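Local coordinates for lactate racemase apoprotein (Thermoanaerobacterium thermosaccharolyticum, PDB 2YJG), which interconverts the D- and L-isomers of lactate as a nickel-dependent homodimeric enzyme, at residues N65-T70 against N156-E161; R80-L85 against L237-D242; Y329-E334 against M342-S347. One frame throughout, in Å; residues are numbered along the deposited sequence.

In the fold
Contacts 1 and 2 both reach the same mixed sheet. Their centres are about 19 Å apart. Strand 66-71 of contact 1 leads into helix 79-91 of contact 2, and Ile-68 CG2 packs on Leu-83 CD2 at 4.0 Å. Contact 3 belongs to the lactate racemase C-terminal domain. Its centre is about 38 Å from that of contact 1 and about 39 Å from that of contact 2. Arg-75 probably binds the nickel-pincer nucleotide, absent from this apoprotein, and His-200 its nickel. The side chain of Val-239 in contact 2 is about 10 Å from that of Arg-75, and that of Ile-345 in contact 3 about 9 Å from that of His-200. Contact 1 lies away from the cofactor and substrate sites.

Contact 1: residues N65-T70 against N156-E161; sequences NIVIIT and NKLAVE
Val-67 and Leu-158 meet in a helix-on-sheet contact of an alpha/beta sandwich. The short helix 157-161 lies over one face of the mixed sheet, at its central strand 66-71. Ile-66 and Ile-68 point to the other face, where they pack on helix 79-91. Helix 157-161 leads directly into strand 164-170, the parallel neighbour of strand 66-71.

The apolar part is small. Val-67 CG2 meets Leu-158 CG at 4.0 Å, and the two side chains cross at a slant. Val-67 CG2 also lies 3.6 Å from Leu-158 O, so this methyl touches the helix backbone as well. In Leu-158 the CG is anti to the backbone N (chi1 -164°), a turn that brings the branched end nearer to the strand than its CB bond alone would.

The start of the helix is fixed by Asn-156 at the N-cap. Asn-156 OD1 accepts from Leu-158 N at 3.1 Å, in the carbonyl plane and on a lone pair. Its ND2 is hydrogen-bonded to His-133 ND1, so both ends of the amide are used and its rotation is set.

The far end of the contact is polar and more exposed. The amide of Asn-65 lies beside Glu-161, the last residue of the helix. One water bridges the two: it accepts from Asn-65 ND2 at 3.0 Å and donates to Glu-161 O at 2.9 Å.

Contact 2: residues R80-L85 against L237-D242; sequences RITLPL and LNVVID. With SO4 (sulfate ion), chain D.
The helix segment 80-85 passes over strand segment 237-242 with Thr-82 and Leu-237 nearest, their CA atoms 8.2 Å apart. The helix is kinked at Pro-84, whose N makes no bond to the turn before.

Thr-82 makes the whole side-chain contact from the helix side. Thr-82 CB lies 3.9 Å from Leu-237 CD2, and the two side chains meet at a slant. Its methyl CG2 touches two partners. Thr-82 CG2 is 4.0 Å from Leu-237 CD2 and 4.0 Å from Val-239 CG1, and Val-239 is met tip to tip. The rotation about CA-CB (chi1 54°) sends the methyl to these two residues while OG1 reaches Glu-168 and Pro-78. The hydroxyl is buried but satisfied: it is hydrogen-bonded to Glu-168 OE1 and weakly to Pro-78 O. Glu-168 belongs to strand 164-170, so Thr-82 meets two neighbouring strands, one with its methyl and one with its hydroxyl.

Arg-80 turns to another side of the helix and holds a sulfate ion, probably from the crystallisation liquor. The sulfate sits at the edge of the guanidinium, in its plane. Arg-80 NH2 donates to sulfate O4 at 2.8 Å, fairly straight (N-H...O 159°). NH1 adds weak bonds to O4 and O1. Lys-117 NZ and Glu-122 N also bond the anion, and Arg-80 NH2 bonds Ala-118 O.

Helix 79-91 connects the adjacent parallel strands 66-71 and 99-104, a beta-alpha-beta crossover. Its packing on strand 233-241, farther along the same sheet, is that of a layered alpha/beta fold.

Contact 3: residues Y329-E334 against M342-S347; sequences YRWFKE and MNKILS
Lys-344 and Ile-345 meet Trp-331 where two consecutive helices, 326-333 and 338-346, pack together after a short turn. This helical pair belongs to the lactate racemase C-terminal domain.

Ile-345 takes one face of the indole and can be followed from its root. At CB the chain turns so that CG1 is anti to the carbonyl carbon (chi1 -67°), which carries this branch over the ring. CG1 stands over the face of the six-membered ring, only 3° off the normal through its centre, a CH-pi contact. The nearest ring atom is Trp-331 CE2, 3.9 Å from Ile-345 CG1. At the tip, Ile-345 CD1 continues over the shared bond of the two rings, 3.9 Å from Trp-331 CD2. Ala-360 on helix 357-369 and Arg-348 also touch the tryptophan, while Ile-345 reaches on to Gln-361 and Ser-202.

Lys-344 CB touches the indole at Trp-331 CZ3, 3.8 Å away, from an oblique direction. The extended chain then slides past the tryptophan in the opposite direction and carries NZ to Ser-335 OG, its hydrogen-bond partner. Lys-344 NZ also lies 3.2 Å from Glu-334 O. The carboxylate of Glu-334 leads away, with Glu-334 OE1 6.7 Å from Lys-344 NZ, so these opposite charges are not in contact. With an alanine at Trp-331, Ile-345 CG1 and CD1 would probably lose the flat surface they lie on, leaving a gap between the two helices and the CB of Lys-344 without its neighbour.

On the second helix, the backbone of Lys-344 has a partner in the residue three places on: Ser-347 OG donates to Lys-344 O at 2.7 Å, tilted 23° from the carbonyl plane.

Contact 1: residues N65-T70 against N156-E161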
loop_
_atom_site.group_PDB
_atom_site.type_symbol
_atom_site.label_atom_id
_atom_site.label_comp_id
_atom_site.label_asym_id
_atom_site.label_seq_id
_atom_site.Cartn_x
_atom_site.Cartn_y
_atom_site.Cartn_z
ATOM N N ASN A 65 -4.962 -7.727 -21.493
ATOM C CA ASN A 65 -3.769 -7.393 -20.738
ATOM C C ASN A 65 -3.533 -5.949 -21.056
ATOM O O ASN A 65 -2.828 -5.638 -22.006
ATOM C CB ASN A 65 -2.582 -8.299 -21.168
ATOM C CG ASN A 65 -1.251 -8.005 -20.419
ATOM O OD1 ASN A 65 -1.199 -7.478 -19.289
ATOM N ND2 ASN A 65 -0.149 -8.403 -21.063
ATOM N N ILE A 66 -4.146 -5.084 -20.273
ATOM C CA ILE A 66 -3.986 -3.629 -20.387
ATOM C C ILE A 66 -2.984 -3.069 -19.382
ATOM O O ILE A 66 -2.919 -3.514 -18.247
ATOM C CB ILE A 66 -5.337 -2.945 -20.217
ATOM C CG1 ILE A 66 -6.326 -3.574 -21.202
ATOM C CG2 ILE A 66 -5.237 -1.436 -20.436
ATOM C CD1 ILE A 66 -7.720 -3.078 -21.083
ATOM N N VAL A 67 -2.156 -2.125 -19.839
ATOM C CA VAL A 67 -1.178 -1.483 -18.968
ATOM C C VAL A 67 -1.469 0.022 -19.064
ATOM O O VAL A 67 -1.608 0.548 -20.163
ATOM C CB VAL A 67 0.299 -1.808 -19.354
ATOM C CG1 VAL A 67 1.307 -0.914 -18.558
ATOM C CG2 VAL A 67 0.587 -3.374 -19.187
ATOM N N ILE A 68 -1.643 0.665 -17.916
ATOM C CA ILE A 68 -1.661 2.130 -17.848
ATOM C C ILE A 68 -0.354 2.603 -17.216
ATOM O O ILE A 68 -0.066 2.223 -16.058
ATOM C CB ILE A 68 -2.711 2.648 -16.927
ATOM C CG1 ILE A 68 -4.112 2.125 -17.311
ATOM C CG2 ILE A 68 -2.732 4.202 -16.900
ATOM C CD1 ILE A 68 -5.190 2.427 -16.241
ATOM N N ILE A 69 0.366 3.478 -17.919
ATOM C CA ILE A 69 1.592 4.048 -17.373
ATOM C C ILE A 69 1.181 5.302 -16.616
ATOM O O ILE A 69 0.383 6.117 -17.133
ATOM C CB ILE A 69 2.626 4.421 -18.423
ATOM C CG1 ILE A 69 3.066 3.184 -19.242
ATOM C CG2 ILE A 69 3.861 4.989 -17.715
ATOM C CD1 ILE A 69 3.964 3.494 -20.476
ATOM N N THR A 70 1.669 5.429 -15.377
ATOM C CA THR A 70 1.427 6.592 -14.568
ATOM C C THR A 70 2.747 7.159 -14.096
ATOM O O THR A 70 3.784 6.466 -14.107
ATOM C CB THR A 70 0.527 6.256 -13.366
ATOM O OG1 THR A 70 -0.013 7.467 -12.787
ATOM C CG2 THR A 70 1.293 5.517 -12.301
ATOM N N ASN A 156 10.464 -1.255 -20.556
ATOM C CA ASN A 156 9.857 -2.274 -19.676
ATOM C C ASN A 156 9.014 -3.302 -20.461
ATOM O O ASN A 156 8.092 -2.943 -21.251
ATOM C CB ASN A 156 8.983 -1.579 -18.639
ATOM C CG ASN A 156 8.704 -2.416 -17.415
ATOM O OD1 ASN A 156 8.014 -3.449 -17.480
ATOM N ND2 ASN A 156 9.186 -1.947 -16.275
ATOM N N LYS A 157 9.337 -4.577 -20.217
ATOM C CA LYS A 157 8.670 -5.714 -20.879
ATOM C C LYS A 157 7.151 -5.765 -20.719
ATOM O O LYS A 157 6.438 -6.175 -21.608
ATOM C CB LYS A 157 9.241 -7.047 -20.332
ATOM C CG LYS A 157 9.547 -8.048 -21.466
ATOM C CD LYS A 157 10.486 -9.224 -21.040
ATOM C CE LYS A 157 10.070 -9.877 -19.711
ATOM N NZ LYS A 157 10.953 -11.069 -19.316
ATOM N N LEU A 158 6.684 -5.410 -19.548
ATOM C CA LEU A 158 5.249 -5.361 -19.285
ATOM C C LEU A 158 4.538 -4.498 -20.285
ATOM O O LEU A 158 3.476 -4.840 -20.773
ATOM C CB LEU A 158 5.046 -4.795 -17.891
ATOM C CG LEU A 158 3.658 -5.024 -17.310
ATOM C CD1 LEU A 158 3.473 -6.529 -16.966
ATOM C CD2 LEU A 158 3.549 -4.159 -16.068
ATOM N N ALA A 159 5.129 -3.338 -20.582
ATOM C CA ALA A 159 4.578 -2.429 -21.584
ATOM C C ALA A 159 4.512 -3.042 -22.990
ATOM O O ALA A 159 3.531 -2.861 -23.717
ATOM C CB ALA A 159 5.402 -1.147 -21.592
ATOM N N VAL A 160 5.580 -3.740 -23.344
ATOM C CA VAL A 160 5.733 -4.391 -24.643
ATOM C C VAL A 160 4.676 -5.498 -24.786
ATOM O O VAL A 160 3.946 -5.549 -25.768
ATOM C CB VAL A 160 7.135 -5.035 -24.790
ATOM C CG1 VAL A 160 7.246 -5.649 -26.190
ATOM C CG2 VAL A 160 8.298 -3.997 -24.507
ATOM N N GLU A 161 4.543 -6.319 -23.750
ATOM C CA GLU A 161 3.581 -7.463 -23.729
ATOM C C GLU A 161 2.088 -7.097 -23.714
ATOM O O GLU A 161 1.254 -7.907 -24.098
ATOM C CB GLU A 161 3.826 -8.305 -22.472
ATOM C CG GLU A 161 5.143 -8.979 -22.413
ATOM C CD GLU A 161 5.435 -9.523 -20.990
ATOM O OE1 GLU A 161 4.580 -9.313 -20.059
ATOM O OE2 GLU A 161 6.511 -10.163 -20.831
HETATM O O HOH W 1 -0.848 -9.871 -23.542
#

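Contact 2: residues R80-L85 against L237-D242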
loop_
_atom_site.group_PDB
_atom_site.type_symbol
_atom_site.label_atom_id
_atom_site.label_comp_id
_atom_site.label_asym_id
_atom_site.label_seq_id
_atom_site.Cartn_x
_atom_site.Cartn_y
_atom_site.Cartn_z
ATOM N N ARG A 80 -5.242 10.269 -7.869
ATOM C CA ARG A 80 -6.443 9.883 -7.133
ATOM C C ARG A 80 -7.703 10.238 -7.926
ATOM O O ARG A 80 -8.737 9.654 -7.748
ATOM C CB ARG A 80 -6.483 10.559 -5.741
ATOM C CG ARG A 80 -5.455 10.088 -4.766
ATOM C CD ARG A 80 -5.205 11.165 -3.656
ATOM N NE ARG A 80 -4.246 10.732 -2.615
ATOM C CZ ARG A 80 -4.525 9.928 -1.574
ATOM N NH1 ARG A 80 -5.732 9.408 -1.407
ATOM N NH2 ARG A 80 -3.571 9.613 -0.689
ATOM N N ILE A 81 -7.622 11.255 -8.777
ATOM C CA ILE A 81 -8.758 11.666 -9.563
ATOM C C ILE A 81 -8.752 10.942 -10.911
ATOM O O ILE A 81 -9.758 10.355 -11.337
ATOM C CB ILE A 81 -8.764 13.163 -9.781
ATOM C CG1 ILE A 81 -9.019 13.906 -8.438
ATOM C CG2 ILE A 81 -9.824 13.475 -10.844
ATOM C CD1 ILE A 81 -8.712 15.410 -8.470
ATOM N N THR A 82 -7.598 10.923 -11.555
ATOM C CA THR A 82 -7.514 10.480 -12.944
ATOM C C THR A 82 -7.544 8.966 -13.118
ATOM O O THR A 82 -8.225 8.479 -14.004
ATOM C CB THR A 82 -6.239 11.023 -13.611
ATOM O OG1 THR A 82 -5.113 10.652 -12.822
ATOM C CG2 THR A 82 -6.307 12.560 -13.780
ATOM N N LEU A 83 -6.839 8.222 -12.264
ATOM C CA LEU A 83 -6.819 6.753 -12.411
ATOM C C LEU A 83 -8.192 6.062 -12.296
ATOM O O LEU A 83 -8.480 5.212 -13.140
ATOM C CB LEU A 83 -5.797 6.142 -11.481
ATOM C CG LEU A 83 -4.362 6.336 -11.972
ATOM C CD1 LEU A 83 -3.375 5.835 -10.905
ATOM C CD2 LEU A 83 -4.128 5.606 -13.401
ATOM N N PRO A 84 -9.035 6.429 -11.284
ATOM C CA PRO A 84 -10.348 5.778 -11.266
ATOM C C PRO A 84 -11.176 6.040 -12.517
ATOM O O PRO A 84 -12.005 5.193 -12.924
ATOM C CB PRO A 84 -11.029 6.399 -10.063
ATOM C CG PRO A 84 -9.960 6.686 -9.120
ATOM C CD PRO A 84 -8.802 7.165 -10.018
ATOM N N LEU A 85 -11.025 7.220 -13.090
ATOM C CA LEU A 85 -11.826 7.568 -14.276
ATOM C C LEU A 85 -11.286 6.856 -15.487
ATOM O O LEU A 85 -12.044 6.390 -16.332
ATOM C CB LEU A 85 -11.841 9.080 -14.484
ATOM C CG LEU A 85 -12.576 9.894 -13.427
ATOM C CD1 LEU A 85 -12.257 11.368 -13.607
ATOM C CD2 LEU A 85 -14.041 9.595 -13.499
ATOM N N LEU A 237 -4.082 10.271 -21.397
ATOM C CA LEU A 237 -4.915 11.289 -20.726
ATOM C C LEU A 237 -3.850 12.155 -20.111
ATOM O O LEU A 237 -3.055 11.672 -19.298
ATOM C CB LEU A 237 -5.834 10.695 -19.660
ATOM C CG LEU A 237 -6.397 11.721 -18.672
ATOM C CD1 LEU A 237 -7.345 12.672 -19.409
ATOM C CD2 LEU A 237 -7.036 11.146 -17.429
ATOM N N ASN A 238 -3.758 13.394 -20.549
ATOM C CA ASN A 238 -2.818 14.349 -19.904
ATOM C C ASN A 238 -3.586 15.558 -19.359
ATOM O O ASN A 238 -4.403 16.120 -20.070
ATOM C CB ASN A 238 -1.777 14.857 -20.899
ATOM C CG ASN A 238 -0.629 13.910 -21.132
ATOM O OD1 ASN A 238 -0.591 12.752 -20.678
ATOM N ND2 ASN A 238 0.317 14.400 -21.876
ATOM N N VAL A 239 -3.316 15.939 -18.123
ATOM C CA VAL A 239 -3.935 17.067 -17.493
ATOM C C VAL A 239 -3.006 18.285 -17.506
ATOM O O VAL A 239 -1.796 18.192 -17.733
ATOM C CB VAL A 239 -4.413 16.762 -16.065
ATOM C CG1 VAL A 239 -5.607 15.775 -16.047
ATOM C CG2 VAL A 239 -3.283 16.287 -15.149
ATOM N N VAL A 240 -3.631 19.431 -17.334
ATOM C CA VAL A 240 -2.936 20.673 -17.093
ATOM C C VAL A 240 -3.424 21.089 -15.721
ATOM O O VAL A 240 -4.616 21.100 -15.445
ATOM C CB VAL A 240 -3.227 21.693 -18.124
ATOM C CG1 VAL A 240 -2.556 23.004 -17.724
ATOM C CG2 VAL A 240 -2.739 21.215 -19.527
ATOM N N ILE A 241 -2.495 21.444 -14.855
ATOM C CA ILE A 241 -2.820 21.704 -13.477
ATOM C C ILE A 241 -2.289 23.102 -13.089
ATOM O O ILE A 241 -1.328 23.592 -13.681
ATOM C CB ILE A 241 -2.270 20.579 -12.526
ATOM C CG1 ILE A 241 -0.734 20.485 -12.579
ATOM C CG2 ILE A 241 -2.853 19.202 -12.870
ATOM C CD1 ILE A 241 -0.012 19.552 -11.455
ATOM N N ASP A 242 -2.929 23.723 -12.100
ATOM C CA ASP A 242 -2.502 25.023 -11.602
ATOM C C ASP A 242 -1.456 24.864 -10.505
ATOM O O ASP A 242 -1.049 23.744 -10.188
ATOM C CB ASP A 242 -3.730 25.868 -11.175
ATOM C CG ASP A 242 -4.461 25.330 -9.949
ATOM O OD1 ASP A 242 -3.958 24.444 -9.247
ATOM O OD2 ASP A 242 -5.606 25.807 -9.682
HETATM S S SO4 D . -5.642 7.401 1.940
HETATM O O1 SO4 D . -6.774 7.462 1.048
HETATM O O2 SO4 D . -5.952 7.631 3.329
HETATM O O3 SO4 D . -4.942 6.134 1.853
HETATM O O4 SO4 D . -4.646 8.367 1.542
#

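Contact 3: residues Y329-E334 against M342-S347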
loop_
_atom_site.group_PDB
_atom_site.type_symbol
_atom_site.label_atom_id
_atom_site.label_comp_id
_atom_site.label_asym_id
_atom_site.label_seq_id
_atom_site.Cartn_x
_atom_site.Cartn_y
_atom_site.Cartn_z
ATOM N N TYR A 329 27.655 19.698 -9.320
ATOM C CA TYR A 329 28.498 20.653 -8.611
ATOM C C TYR A 329 29.989 20.559 -9.015
ATOM O O TYR A 329 30.671 21.571 -9.269
ATOM C CB TYR A 329 28.326 20.383 -7.134
ATOM C CG TYR A 329 29.227 21.120 -6.205
ATOM C CD1 TYR A 329 29.298 22.507 -6.207
ATOM C CD2 TYR A 329 30.017 20.413 -5.260
ATOM C CE1 TYR A 329 30.130 23.187 -5.308
ATOM C CE2 TYR A 329 30.817 21.094 -4.350
ATOM C CZ TYR A 329 30.859 22.483 -4.361
ATOM O OH TYR A 329 31.680 23.146 -3.468
ATOM N N ARG A 330 30.475 19.334 -9.040
ATOM C CA ARG A 330 31.879 18.962 -9.318
ATOM C C ARG A 330 32.323 19.383 -10.724
ATOM O O ARG A 330 33.439 19.739 -10.913
ATOM C CB ARG A 330 32.012 17.447 -9.133
ATOM C CG ARG A 330 33.406 16.772 -9.107
ATOM C CD ARG A 330 33.291 15.171 -8.857
ATOM N NE ARG A 330 32.112 14.506 -9.500
ATOM C CZ ARG A 330 31.618 13.291 -9.191
ATOM N NH1 ARG A 330 32.194 12.524 -8.246
ATOM N NH2 ARG A 330 30.521 12.830 -9.832
ATOM N N TRP A 331 31.427 19.420 -11.688
ATOM C CA TRP A 331 31.782 19.937 -13.001
ATOM C C TRP A 331 32.368 21.318 -12.880
ATOM O O TRP A 331 33.364 21.554 -13.478
ATOM C CB TRP A 331 30.581 19.960 -13.966
ATOM C CG TRP A 331 30.277 18.646 -14.589
ATOM C CD1 TRP A 331 29.141 17.918 -14.448
ATOM C CD2 TRP A 331 31.081 17.947 -15.553
ATOM N NE1 TRP A 331 29.221 16.784 -15.219
ATOM C CE2 TRP A 331 30.386 16.810 -15.939
ATOM C CE3 TRP A 331 32.342 18.198 -16.120
ATOM C CZ2 TRP A 331 30.944 15.848 -16.805
ATOM C CZ3 TRP A 331 32.884 17.245 -17.012
ATOM C CH2 TRP A 331 32.163 16.158 -17.387
ATOM N N PHE A 332 31.765 22.181 -12.042
ATOM C CA PHE A 332 32.206 23.548 -11.857
ATOM C C PHE A 332 33.367 23.624 -10.871
ATOM O O PHE A 332 34.363 24.326 -11.102
ATOM C CB PHE A 332 31.053 24.396 -11.382
ATOM C CG PHE A 332 29.983 24.505 -12.423
ATOM C CD1 PHE A 332 29.007 23.518 -12.522
ATOM C CD2 PHE A 332 30.023 25.484 -13.347
ATOM C CE1 PHE A 332 28.059 23.551 -13.490
ATOM C CE2 PHE A 332 29.056 25.528 -14.382
ATOM C CZ PHE A 332 28.107 24.574 -14.455
ATOM N N LYS A 333 33.250 22.838 -9.817
ATOM C CA LYS A 333 34.261 22.907 -8.743
ATOM C C LYS A 333 35.627 22.518 -9.291
ATOM O O LYS A 333 36.644 23.134 -8.896
ATOM C CB LYS A 333 33.869 22.002 -7.602
ATOM C CG LYS A 333 34.896 21.953 -6.496
ATOM C CD LYS A 333 34.629 22.902 -5.382
ATOM C CE LYS A 333 35.542 22.499 -4.170
ATOM N NZ LYS A 333 35.116 23.158 -2.918
ATOM N N GLU A 334 35.630 21.555 -10.214
ATOM C CA GLU A 334 36.846 21.003 -10.850
ATOM C C GLU A 334 37.299 21.688 -12.186
ATOM O O GLU A 334 38.246 21.230 -12.813
ATOM C CB GLU A 334 36.626 19.521 -11.144
ATOM C CG GLU A 334 36.227 18.654 -9.912
ATOM C CD GLU A 334 37.402 18.409 -8.989
ATOM O OE1 GLU A 334 38.524 18.206 -9.527
ATOM O OE2 GLU A 334 37.233 18.418 -7.743
ATOM N N MET A 342 31.835 23.593 -20.365
ATOM C CA MET A 342 31.214 23.304 -21.606
ATOM C C MET A 342 32.106 22.435 -22.498
ATOM O O MET A 342 31.673 21.441 -23.050
ATOM C CB MET A 342 30.875 24.589 -22.297
ATOM C CG MET A 342 30.178 24.501 -23.600
ATOM S SD MET A 342 28.618 23.628 -23.603
ATOM C CE MET A 342 27.550 24.994 -22.915
ATOM N N ASN A 343 33.377 22.789 -22.590
ATOM C CA ASN A 343 34.273 22.078 -23.483
ATOM C C ASN A 343 34.416 20.596 -23.067
ATOM O O ASN A 343 34.378 19.709 -23.932
ATOM C CB ASN A 343 35.643 22.713 -23.459
ATOM C CG ASN A 343 35.669 24.070 -24.104
ATOM O OD1 ASN A 343 34.793 24.407 -24.926
ATOM N ND2 ASN A 343 36.696 24.847 -23.790
ATOM N N LYS A 344 34.539 20.383 -21.789
ATOM C CA LYS A 344 34.562 19.035 -21.216
ATOM C C LYS A 344 33.316 18.283 -21.525
ATOM O O LYS A 344 33.388 17.133 -21.947
ATOM C CB LYS A 344 34.795 19.067 -19.715
ATOM C CG LYS A 344 36.149 19.655 -19.271
ATOM C CD LYS A 344 36.234 19.753 -17.770
ATOM C CE LYS A 344 37.604 20.246 -17.288
ATOM N NZ LYS A 344 37.566 20.347 -15.801
ATOM N N ILE A 345 32.143 18.886 -21.300
ATOM C CA ILE A 345 30.929 18.144 -21.517
ATOM C C ILE A 345 30.648 17.833 -23.018
ATOM O O ILE A 345 30.155 16.746 -23.389
ATOM C CB ILE A 345 29.727 18.796 -20.791
ATOM C CG1 ILE A 345 29.937 18.690 -19.271
ATOM C CG2 ILE A 345 28.464 18.035 -21.208
ATOM C CD1 ILE A 345 28.949 19.588 -18.377
ATOM N N LEU A 346 30.930 18.789 -23.874
ATOM C CA LEU A 346 30.764 18.586 -25.289
ATOM C C LEU A 346 31.711 17.511 -25.825
ATOM O O LEU A 346 31.432 16.972 -26.883
ATOM C CB LEU A 346 31.042 19.870 -26.077
ATOM C CG LEU A 346 29.963 20.954 -25.966
ATOM C CD1 LEU A 346 30.341 22.195 -26.771
ATOM C CD2 LEU A 346 28.665 20.375 -26.405
ATOM N N SER A 347 32.815 17.233 -25.118
ATOM C CA SER A 347 33.732 16.142 -25.533
ATOM C C SER A 347 33.109 14.755 -25.285
ATOM O O SER A 347 33.679 13.759 -25.693
ATOM C CB SER A 347 35.082 16.251 -24.828
ATOM O OG SER A 347 35.036 15.735 -23.519
#